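Local coordinates for protein endoglucanase (Clostridium thermocellum, PDB 2C4X) that probably binds beta-glucan chains, including xyloglucan, through its CBM44 module, as the C-terminal PKD and CBM44 fragment of a larger cellulosomal, probably cellulose-degrading enzyme, at residues P177-H188 with W227-I238; T23-S32 with P59-P68. The protein carries 1 engineered substitution. One frame throughout, in Å; residues are numbered along the deposited sequence.

In the fold
Each contact is an antiparallel strand pair, and each belongs to a different domain. Contact 2 comes first along the chain. It joins strands 27-30 and 60-63 in the three-stranded sheet of the PKD domain, where 60-63 is an outermost strand. Contact 1 follows in the CBM44 module. It joins strands 178-187 and 229-238 inside a five-stranded sheet, with further strands on both sides. The centres are about 41 Å apart and the nearest atoms about 21 Å. The two contacts lie on opposite sides of the chain's centre. The contacts share no sheet and do not touch. Each pair is part of one sheet of its own domain, and that sheet packs against a second.

Contact 1. Residues P177-H188 with W227-I238. With EDO (1,2-ethanediol), chain F.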
loop_
_atom_site.group_PDB
_atom_site.type_symbol
_atom_site.label_atom_id
_atom_site.label_comp_id
_atom_site.label_asym_id
_atom_site.label_seq_id
_atom_site.Cartn_x
_atom_site.Cartn_y
_atom_site.Cartn_z
ATOM N N PRO A 177 16.482 -18.198 10.822
ATOM C CA PRO A 177 17.381 -17.813 11.914
ATOM C C PRO A 177 17.505 -16.293 12.071
ATOM O O PRO A 177 18.619 -15.758 12.073
ATOM C CB PRO A 177 18.719 -18.409 11.479
ATOM C CG PRO A 177 18.672 -18.359 9.998
ATOM C CD PRO A 177 17.237 -18.637 9.629
ATOM N N ILE A 178 16.374 -15.605 12.204
ATOM C CA ILE A 178 16.407 -14.147 12.291
ATOM C C ILE A 178 15.768 -13.625 13.580
ATOM O O ILE A 178 14.826 -14.233 14.111
ATOM C CB ILE A 178 15.818 -13.450 11.010
ATOM C CG1 ILE A 178 14.315 -13.225 11.112
ATOM C CG2 ILE A 178 16.121 -14.257 9.748
ATOM C CD1 ILE A 178 13.841 -12.055 10.257
ATOM N N ALA A 179 16.306 -12.515 14.083
ATOM C CA ALA A 179 15.801 -11.869 15.291
ATOM C C ALA A 179 14.815 -10.763 14.932
ATOM O O ALA A 179 13.780 -10.591 15.582
ATOM C CB ALA A 179 16.955 -11.299 16.097
ATOM N N ALA A 180 15.150 -10.017 13.886
ATOM C CA ALA A 180 14.397 -8.837 13.497
ATOM C C ALA A 180 14.605 -8.529 12.028
ATOM O O ALA A 180 15.557 -9.001 11.401
ATOM C CB ALA A 180 14.818 -7.632 14.347
ATOM N N ILE A 181 13.695 -7.728 11.494
ATOM C CA ILE A 181 13.783 -7.228 10.138
ATOM C C ILE A 181 13.382 -5.753 10.181
ATOM O O ILE A 181 12.550 -5.355 11.001
ATOM C CB ILE A 181 12.888 -8.071 9.183
ATOM C CG1 ILE A 181 13.134 -7.702 7.721
ATOM C CG2 ILE A 181 11.401 -7.976 9.572
ATOM C CD1 ILE A 181 12.680 -8.771 6.742
ATOM N N GLN A 182 13.994 -4.930 9.335
ATOM C CA GLN A 182 13.653 -3.510 9.323
ATOM C C GLN A 182 13.922 -2.793 8.005
ATOM O O GLN A 182 15.078 -2.698 7.574
ATOM C CB GLN A 182 14.307 -2.759 10.498
ATOM C CG GLN A 182 15.827 -2.731 10.530
ATOM C CD GLN A 182 16.357 -2.094 11.801
ATOM O OE1 GLN A 182 15.670 -1.286 12.435
ATOM N NE2 GLN A 182 17.583 -2.453 12.187
ATOM N N PRO A 183 12.854 -2.254 7.381
ATOM C CA PRO A 183 13.058 -1.300 6.296
ATOM C C PRO A 183 13.740 -0.077 6.895
ATOM O O PRO A 183 13.459 0.279 8.048
ATOM C CB PRO A 183 11.638 -0.923 5.872
ATOM C CG PRO A 183 10.758 -1.975 6.455
ATOM C CD PRO A 183 11.423 -2.453 7.684
ATOM N N TYR A 184 14.635 0.540 6.133
ATOM C CA TYR A 184 15.329 1.713 6.607
ATOM C C TYR A 184 15.591 2.699 5.495
ATOM O O TYR A 184 15.601 2.354 4.308
ATOM C CB TYR A 184 16.655 1.339 7.288
ATOM C CG TYR A 184 17.719 0.818 6.340
ATOM C CD1 TYR A 184 18.615 1.693 5.702
ATOM C CD2 TYR A 184 17.856 -0.551 6.115
ATOM C CE1 TYR A 184 19.601 1.216 4.845
ATOM C CE2 TYR A 184 18.833 -1.041 5.260
ATOM C CZ TYR A 184 19.699 -0.160 4.627
ATOM O OH TYR A 184 20.669 -0.678 3.794
ATOM N N ILE A 185 15.783 3.942 5.904
ATOM C CA ILE A 185 16.348 4.958 5.031
ATOM C C ILE A 185 17.423 5.707 5.805
ATOM O O ILE A 185 17.215 6.144 6.951
ATOM C CB ILE A 185 15.289 5.904 4.416
ATOM C CG1 ILE A 185 15.945 6.768 3.325
ATOM C CG2 ILE A 185 14.607 6.758 5.498
ATOM C CD1 ILE A 185 15.014 7.292 2.296
HETATM N N MSE A 186 18.587 5.815 5.181
HETATM C CA MSE A 186 19.766 6.332 5.825
HETATM C C MSE A 186 20.368 7.479 5.007
HETATM O O MSE A 186 21.219 7.244 4.145
HETATM C CB MSE A 186 20.776 5.189 6.020
HETATM C CG MSE A 186 22.047 5.588 6.738
HETATM SE SE MSE A 186 23.175 4.052 7.230
HETATM C CE MSE A 186 23.234 3.194 5.503
ATOM N N PRO A 187 19.891 8.721 5.241
ATOM C CA PRO A 187 20.583 9.893 4.699
ATOM C C PRO A 187 21.956 10.062 5.342
ATOM O O PRO A 187 22.147 9.731 6.521
ATOM C CB PRO A 187 19.676 11.067 5.086
ATOM C CG PRO A 187 18.380 10.454 5.494
ATOM C CD PRO A 187 18.686 9.099 6.001
ATOM N N HIS A 188 22.908 10.554 4.560
ATOM C CA HIS A 188 24.268 10.767 5.030
ATOM C C HIS A 188 24.868 11.889 4.200
ATOM O O HIS A 188 24.424 12.124 3.067
ATOM C CB HIS A 188 25.104 9.477 4.885
ATOM C CG HIS A 188 25.137 8.928 3.485
ATOM N ND1 HIS A 188 26.135 9.239 2.587
ATOM C CD2 HIS A 188 24.286 8.105 2.826
ATOM C CE1 HIS A 188 25.895 8.636 1.435
ATOM N NE2 HIS A 188 24.776 7.947 1.551
ATOM N N TRP A 227 21.194 15.605 0.956
ATOM C CA TRP A 227 22.026 14.484 1.398
ATOM C C TRP A 227 21.689 13.240 0.604
ATOM O O TRP A 227 20.505 12.907 0.467
ATOM C CB TRP A 227 21.805 14.201 2.889
ATOM C CG TRP A 227 22.481 15.169 3.827
ATOM C CD1 TRP A 227 22.952 16.420 3.531
ATOM C CD2 TRP A 227 22.730 14.965 5.221
ATOM N NE1 TRP A 227 23.493 16.999 4.656
ATOM C CE2 TRP A 227 23.366 16.128 5.708
ATOM C CE3 TRP A 227 22.490 13.901 6.109
ATOM C CZ2 TRP A 227 23.762 16.264 7.048
ATOM C CZ3 TRP A 227 22.890 14.032 7.433
ATOM C CH2 TRP A 227 23.522 15.204 7.889
ATOM N N PRO A 228 22.720 12.549 0.070
ATOM C CA PRO A 228 22.462 11.255 -0.554
ATOM C C PRO A 228 21.836 10.295 0.463
ATOM O O PRO A 228 22.029 10.464 1.678
ATOM C CB PRO A 228 23.850 10.785 -1.007
ATOM C CG PRO A 228 24.823 11.604 -0.238
ATOM C CD PRO A 228 24.148 12.917 0.006
ATOM N N GLN A 229 21.063 9.327 -0.030
ATOM C CA GLN A 229 20.299 8.424 0.830
ATOM C C GLN A 229 20.522 6.971 0.456
ATOM O O GLN A 229 20.572 6.626 -0.735
ATOM C CB GLN A 229 18.802 8.729 0.713
ATOM C CG GLN A 229 18.415 10.160 1.013
ATOM C CD GLN A 229 17.002 10.500 0.557
ATOM O OE1 GLN A 229 16.390 9.767 -0.225
ATOM N NE2 GLN A 229 16.486 11.626 1.028
ATOM N N GLN A 230 20.665 6.117 1.464
ATOM C CA GLN A 230 20.581 4.678 1.248
ATOM C C GLN A 230 19.247 4.188 1.790
ATOM O O GLN A 230 18.928 4.422 2.956
ATOM C CB GLN A 230 21.738 3.948 1.927
ATOM C CG GLN A 230 21.752 2.449 1.664
ATOM C CD GLN A 230 22.907 1.761 2.350
ATOM O OE1 GLN A 230 22.705 0.864 3.171
ATOM N NE2 GLN A 230 24.131 2.182 2.025
HETATM N N MSE A 231 18.460 3.533 0.938
HETATM C CA MSE A 231 17.216 2.900 1.362
HETATM C C MSE A 231 17.369 1.382 1.263
HETATM O O MSE A 231 17.997 0.876 0.336
HETATM C CB MSE A 231 16.062 3.384 0.482
HETATM C CG MSE A 231 14.676 2.850 0.836
HETATM SE SE MSE A 231 13.294 3.474 -0.462
HETATM C CE MSE A 231 13.697 2.287 -1.913
ATOM N N GLY A 232 16.811 0.647 2.210
ATOM C CA GLY A 232 16.846 -0.802 2.082
ATOM C C GLY A 232 16.079 -1.560 3.137
ATOM O O GLY A 232 15.252 -1.002 3.850
ATOM N N ILE A 233 16.347 -2.856 3.201
ATOM C CA ILE A 233 15.832 -3.696 4.255
ATOM C C ILE A 233 17.015 -4.391 4.914
ATOM O O ILE A 233 17.895 -4.931 4.229
ATOM C CB ILE A 233 14.797 -4.720 3.722
ATOM C CG1 ILE A 233 13.630 -3.989 3.054
ATOM C CG2 ILE A 233 14.292 -5.620 4.860
ATOM C CD1 ILE A 233 12.901 -4.824 2.052
ATOM N N GLN A 234 17.036 -4.339 6.240
ATOM C CA GLN A 234 18.060 -5.005 7.029
ATOM C C GLN A 234 17.440 -6.164 7.812
ATOM O O GLN A 234 16.352 -6.033 8.382
ATOM C CB GLN A 234 18.724 -4.023 7.993
ATOM C CG GLN A 234 19.947 -4.583 8.694
ATOM C CD GLN A 234 20.578 -3.606 9.666
ATOM O OE1 GLN A 234 20.055 -3.370 10.750
ATOM N NE2 GLN A 234 21.728 -3.057 9.288
ATOM N N VAL A 235 18.149 -7.291 7.831
ATOM C CA VAL A 235 17.781 -8.438 8.660
ATOM C C VAL A 235 18.886 -8.720 9.681
ATOM O O VAL A 235 20.064 -8.711 9.337
ATOM C CB VAL A 235 17.514 -9.699 7.797
ATOM C CG1 VAL A 235 17.262 -10.894 8.665
ATOM C CG2 VAL A 235 16.313 -9.482 6.933
ATOM N N GLN A 236 18.497 -8.945 10.936
ATOM C CA GLN A 236 19.432 -9.394 11.961
ATOM C C GLN A 236 19.332 -10.910 12.083
ATOM O O GLN A 236 18.255 -11.453 12.336
ATOM C CB GLN A 236 19.156 -8.717 13.314
ATOM C CG GLN A 236 20.192 -9.029 14.402
ATOM C CD GLN A 236 19.669 -8.818 15.819
ATOM O OE1 GLN A 236 18.794 -7.984 16.062
ATOM N NE2 GLN A 236 20.213 -9.576 16.765
ATOM N N THR A 237 20.457 -11.590 11.895
ATOM C CA THR A 237 20.499 -13.043 11.981
ATOM C C THR A 237 21.071 -13.479 13.331
ATOM O O THR A 237 21.932 -12.797 13.897
ATOM C CB THR A 237 21.301 -13.665 10.820
ATOM O OG1 THR A 237 22.665 -13.225 10.882
ATOM C CG2 THR A 237 20.688 -13.261 9.463
ATOM N N ILE A 238 20.572 -14.601 13.844
ATOM C CA ILE A 238 20.948 -15.067 15.180
ATOM C C ILE A 238 21.603 -16.443 15.203
ATOM O O ILE A 238 22.185 -16.840 16.216
ATOM C CB ILE A 238 19.759 -15.024 16.170
ATOM C CG1 ILE A 238 18.493 -15.603 15.528
ATOM C CG2 ILE A 238 19.544 -13.590 16.654
ATOM C CD1 ILE A 238 17.612 -16.389 16.491
HETATM C C1 EDO F . 24.058 -1.180 6.922
HETATM O O1 EDO F . 23.648 -0.829 5.597
HETATM C C2 EDO F . 23.602 -0.109 7.903
HETATM O O2 EDO F . 23.667 -0.632 9.237
#
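Two inner strands of a CBM44 sheet, 178-187 and 229-238, meet here as an antiparallel pair. Tyr184 folds over the partner strand at Gly232. Its CG stands between the backbone N and the carbonyl carbon (chi1 70°), which lays the ring over strand 229-238. Gly232 CA makes a CH-pi contact 4.0 Å from the Tyr184 ring centroid. Gly232 has no side chain to hold the ring off. Beyond the glycine, Tyr184 OH donates to Gln230 OE1 at 2.6 Å, on a lone pair in the carbonyl plane. The methyl CE of Met186, a selenomethionine, rests 3.3 Å from Gln230 OE1. Further along the same face, Gln182 and Gln234 run side by side. Gln182 NE2 reaches Gln234 OE1 at 3.0 Å in a bent bond (141°), the amide planes 54° apart. Gln230 NE2 bonds Asp155 and Gln182 OE1 turns to Ser199, so both ends of these two amides are held. Trp197 stacks on Tyr184, and Trp201 touches Gln182, a mix of aromatic and amide groups consistent with a glycan-binding surface. A 1,2-ethanediol, probably from the crystallisation liquor, takes a weak bond from Gln234 NE2 to its O2 (3.1 Å).

The other face belongs to the core of the beta-sandwich. Here Ile233 and Val235 meet Val247 and Ile245 of the opposing sheet. Ile181 puts CG1 3.7 Å from Ile233 CG2 and CD1 3.7 Å from Val235 CG2.

Contact 2. Residues T23-S32 with P59-P68; sequences TDENVVFNAS and PTITYKYKNP
Asn30 OD1, on the side chain that lies beside Thr60, accepts two bonds from Ser32. Ser32 N is 2.9 Å from Asn30 OD1 and Ser32 OG is 2.7 Å from it. The first bond makes an Asx turn, which shapes the chain just after strand 27-30. Across the pair, Thr60 CG2 lies 3.9 Å from Asn30 CG, the two side chains pointing the same way. The backbones bond as an antiparallel ladder at Phe29-Ile61 and Val27-Tyr63, on either side of Thr62.

Thr62 OG1 sits 2.8 Å from Asn26 OD1 and 3.2 Å from Val27 O. Its CB-OG1 bond runs anti to the backbone N (chi1 -173°), which brings the hydroxyl near both oxygens. Nearby, the Lys64 chain slants across the Asn26 side chain, with Lys64 CD 3.7 Å from Asn26 ND2.

The opposite face looks into the PKD beta-sandwich. Phe29 meets Tyr63 CB at its ring edge, with CE1 3.9 Å away. Phe29 and Tyr65 cross at about a right angle. Tyr65 is buried, and its OH bonds Phe48 O; Tyr63 OH bonds Asp50. Past the strands, Asp24 N donates to Tyr65 O at 2.7 Å, and a water bridges Glu25 O and Tyr65 N. The pair is therefore two-faced: aliphatic and aromatic groups turn to the other sheet, while the outer face carries mainly hydroxyl and amide groups, with Val28 among them.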
loop_
_atom_site.group_PDB
_atom_site.type_symbol
_atom_site.label_atom_id
_atom_site.label_comp_id
_atom_site.label_asym_id
_atom_site.label_seq_id
_atom_site.Cartn_x
_atom_site.Cartn_y
_atom_site.Cartn_z
ATOM N N THR A 23 -9.713 -2.455 -10.772
ATOM C CA THR A 23 -10.216 -1.787 -11.956
ATOM C C THR A 23 -11.049 -2.762 -12.771
ATOM O O THR A 23 -10.703 -3.959 -12.884
ATOM C CB THR A 23 -9.087 -1.169 -12.805
ATOM O OG1 THR A 23 -8.078 -2.152 -13.072
ATOM C CG2 THR A 23 -8.459 -0.013 -12.054
ATOM N N ASP A 24 -12.169 -2.240 -13.277
ATOM C CA ASP A 24 -13.114 -2.943 -14.137
ATOM C C ASP A 24 -13.869 -4.093 -13.447
ATOM O O ASP A 24 -14.500 -4.915 -14.106
ATOM C CB ASP A 24 -12.433 -3.377 -15.442
ATOM C CG ASP A 24 -12.142 -2.185 -16.371
ATOM O OD1 ASP A 24 -13.089 -1.405 -16.707
ATOM O OD2 ASP A 24 -10.958 -2.025 -16.763
ATOM N N GLU A 25 -13.811 -4.129 -12.119
ATOM C CA GLU A 25 -14.601 -5.067 -11.333
ATOM C C GLU A 25 -15.888 -4.363 -10.907
ATOM O O GLU A 25 -15.859 -3.189 -10.520
ATOM C CB GLU A 25 -13.816 -5.505 -10.096
ATOM C CG GLU A 25 -14.600 -6.385 -9.138
ATOM C CD GLU A 25 -13.773 -6.895 -7.980
ATOM O OE1 GLU A 25 -12.774 -6.246 -7.606
ATOM O OE2 GLU A 25 -14.137 -7.960 -7.437
ATOM N N ASN A 26 -17.015 -5.068 -10.988
ATOM C CA ASN A 26 -18.274 -4.505 -10.516
ATOM C C ASN A 26 -18.298 -4.288 -9.012
ATOM O O ASN A 26 -17.940 -5.185 -8.235
ATOM C CB ASN A 26 -19.457 -5.374 -10.913
ATOM C CG ASN A 26 -19.889 -5.134 -12.328
ATOM O OD1 ASN A 26 -20.809 -4.356 -12.588
ATOM N ND2 ASN A 26 -19.217 -5.764 -13.249
ATOM N N VAL A 27 -18.700 -3.072 -8.639
ATOM C CA VAL A 27 -18.963 -2.675 -7.265
ATOM C C VAL A 27 -20.476 -2.497 -7.153
ATOM O O VAL A 27 -21.088 -1.813 -7.969
ATOM C CB VAL A 27 -18.274 -1.330 -6.914
ATOM C CG1 VAL A 27 -18.565 -0.928 -5.461
ATOM C CG2 VAL A 27 -16.767 -1.421 -7.133
ATOM N N VAL A 28 -21.091 -3.128 -6.162
ATOM C CA VAL A 28 -22.505 -2.899 -5.931
ATOM C C VAL A 28 -22.654 -1.898 -4.799
ATOM O O VAL A 28 -22.236 -2.165 -3.677
ATOM C CB VAL A 28 -23.280 -4.203 -5.619
ATOM C CG1 VAL A 28 -24.742 -3.883 -5.280
ATOM C CG2 VAL A 28 -23.196 -5.169 -6.793
ATOM N N PHE A 29 -23.235 -0.741 -5.102
ATOM C CA PHE A 29 -23.547 0.249 -4.078
ATOM C C PHE A 29 -24.968 0.009 -3.609
ATOM O O PHE A 29 -25.886 -0.142 -4.419
ATOM C CB PHE A 29 -23.386 1.678 -4.626
ATOM C CG PHE A 29 -21.965 2.030 -4.979
ATOM C CD1 PHE A 29 -21.469 1.788 -6.262
ATOM C CD2 PHE A 29 -21.122 2.597 -4.026
ATOM C CE1 PHE A 29 -20.148 2.130 -6.597
ATOM C CE2 PHE A 29 -19.799 2.924 -4.336
ATOM C CZ PHE A 29 -19.309 2.693 -5.627
ATOM N N ASN A 30 -25.143 -0.026 -2.296
ATOM C CA ASN A 30 -26.419 -0.404 -1.716
ATOM C C ASN A 30 -26.906 0.665 -0.741
ATOM O O ASN A 30 -26.412 0.771 0.376
ATOM C CB ASN A 30 -26.279 -1.773 -1.035
ATOM C CG ASN A 30 -27.600 -2.338 -0.571
ATOM O OD1 ASN A 30 -28.504 -1.603 -0.184
ATOM N ND2 ASN A 30 -27.719 -3.661 -0.604
ATOM N N ALA A 31 -27.872 1.464 -1.184
ATOM C CA ALA A 31 -28.448 2.530 -0.360
ATOM C C ALA A 31 -29.747 2.111 0.334
ATOM O O ALA A 31 -30.554 2.965 0.710
ATOM C CB ALA A 31 -28.686 3.770 -1.217
ATOM N N SER A 32 -29.950 0.809 0.508
ATOM C CA SER A 32 -31.242 0.288 0.964
ATOM C C SER A 32 -31.612 0.646 2.411
ATOM O O SER A 32 -32.780 0.546 2.785
ATOM C CB SER A 32 -31.338 -1.222 0.737
ATOM O OG SER A 32 -30.496 -1.911 1.638
ATOM N N PRO A 59 -32.792 1.427 -4.604
ATOM C CA PRO A 59 -31.589 1.747 -3.816
ATOM C C PRO A 59 -30.249 1.075 -4.179
ATOM O O PRO A 59 -29.226 1.412 -3.579
ATOM C CB PRO A 59 -31.999 1.391 -2.377
ATOM C CG PRO A 59 -33.137 0.465 -2.484
ATOM C CD PRO A 59 -33.710 0.526 -3.878
ATOM N N THR A 60 -30.218 0.155 -5.133
ATOM C CA THR A 60 -28.918 -0.391 -5.536
ATOM C C THR A 60 -28.503 0.043 -6.948
ATOM O O THR A 60 -29.335 0.407 -7.778
ATOM C CB THR A 60 -28.815 -1.932 -5.386
ATOM O OG1 THR A 60 -29.514 -2.560 -6.462
ATOM C CG2 THR A 60 -29.378 -2.412 -4.039
ATOM N N ILE A 61 -27.196 0.027 -7.194
ATOM C CA ILE A 61 -26.632 0.365 -8.492
ATOM C C ILE A 61 -25.278 -0.334 -8.558
ATOM O O ILE A 61 -24.625 -0.533 -7.534
ATOM C CB ILE A 61 -26.521 1.919 -8.718
ATOM C CG1 ILE A 61 -26.348 2.243 -10.216
ATOM C CG2 ILE A 61 -25.394 2.552 -7.861
ATOM C CD1 ILE A 61 -26.762 3.670 -10.637
ATOM N N THR A 62 -24.879 -0.744 -9.752
ATOM C CA THR A 62 -23.563 -1.336 -9.934
ATOM C C THR A 62 -22.710 -0.439 -10.830
ATOM O O THR A 62 -23.235 0.262 -11.710
ATOM C CB THR A 62 -23.633 -2.828 -10.429
ATOM O OG1 THR A 62 -22.319 -3.398 -10.440
ATOM C CG2 THR A 62 -24.238 -2.939 -11.825
ATOM N N TYR A 63 -21.404 -0.456 -10.586
ATOM C CA TYR A 63 -20.471 0.465 -11.220
ATOM C C TYR A 63 -19.059 -0.133 -11.321
ATOM O O TYR A 63 -18.651 -0.913 -10.464
ATOM C CB TYR A 63 -20.436 1.803 -10.451
ATOM C CG TYR A 63 -19.807 2.906 -11.258
ATOM C CD1 TYR A 63 -20.489 3.474 -12.332
ATOM C CD2 TYR A 63 -18.508 3.347 -10.989
ATOM C CE1 TYR A 63 -19.914 4.456 -13.106
ATOM C CE2 TYR A 63 -17.920 4.343 -11.758
ATOM C CZ TYR A 63 -18.628 4.893 -12.814
ATOM O OH TYR A 63 -18.066 5.870 -13.605
ATOM N N LYS A 64 -18.326 0.253 -12.368
ATOM C CA LYS A 64 -16.945 -0.177 -12.593
ATOM C C LYS A 64 -16.044 1.036 -12.774
ATOM O O LYS A 64 -16.388 1.958 -13.516
ATOM C CB LYS A 64 -16.849 -1.033 -13.867
ATOM C CG LYS A 64 -17.673 -2.297 -13.859
ATOM C CD LYS A 64 -17.574 -3.045 -15.186
ATOM C CE LYS A 64 -18.681 -2.638 -16.132
ATOM N NZ LYS A 64 -18.706 -3.476 -17.388
ATOM N N TYR A 65 -14.889 1.031 -12.109
ATOM C CA TYR A 65 -13.897 2.093 -12.285
ATOM C C TYR A 65 -12.806 1.610 -13.232
ATOM O O TYR A 65 -12.307 0.486 -13.106
ATOM C CB TYR A 65 -13.284 2.504 -10.946
ATOM C CG TYR A 65 -14.241 3.214 -10.021
ATOM C CD1 TYR A 65 -14.402 4.600 -10.091
ATOM C CD2 TYR A 65 -14.995 2.503 -9.087
ATOM C CE1 TYR A 65 -15.282 5.269 -9.234
ATOM C CE2 TYR A 65 -15.885 3.162 -8.220
ATOM C CZ TYR A 65 -16.016 4.548 -8.306
ATOM O OH TYR A 65 -16.877 5.220 -7.470
ATOM N N LYS A 66 -12.449 2.448 -14.195
ATOM C CA LYS A 66 -11.474 2.018 -15.191
ATOM C C LYS A 66 -10.043 2.219 -14.729
ATOM O O LYS A 66 -9.164 1.461 -15.120
ATOM C CB LYS A 66 -11.741 2.681 -16.546
ATOM C CG LYS A 66 -10.879 3.856 -16.903
ATOM C CD LYS A 66 -10.853 4.030 -18.405
ATOM C CE LYS A 66 -10.354 5.416 -18.804
ATOM N NZ LYS A 66 -11.226 6.532 -18.286
ATOM N N ASN A 67 -9.813 3.233 -13.891
ATOM C CA ASN A 67 -8.469 3.542 -13.413
ATOM C C ASN A 67 -8.353 3.363 -11.908
ATOM O O ASN A 67 -9.350 3.524 -11.180
ATOM C CB ASN A 67 -8.060 4.965 -13.811
ATOM C CG ASN A 67 -7.886 5.122 -15.307
ATOM O OD1 ASN A 67 -8.460 6.022 -15.923
ATOM N ND2 ASN A 67 -7.100 4.244 -15.899
ATOM N N PRO A 68 -7.145 3.015 -11.430
ATOM C CA PRO A 68 -6.966 2.951 -9.977
ATOM C C PRO A 68 -7.036 4.341 -9.331
ATOM O O PRO A 68 -6.845 5.358 -10.007
ATOM C CB PRO A 68 -5.573 2.327 -9.798
ATOM C CG PRO A 68 -4.885 2.470 -11.100
ATOM C CD PRO A 68 -5.922 2.639 -12.177
HETATM O O HOH W 1 -14.040 -1.241 -10.223
HETATM O O HOH W 2 -19.750 -5.861 -16.513
#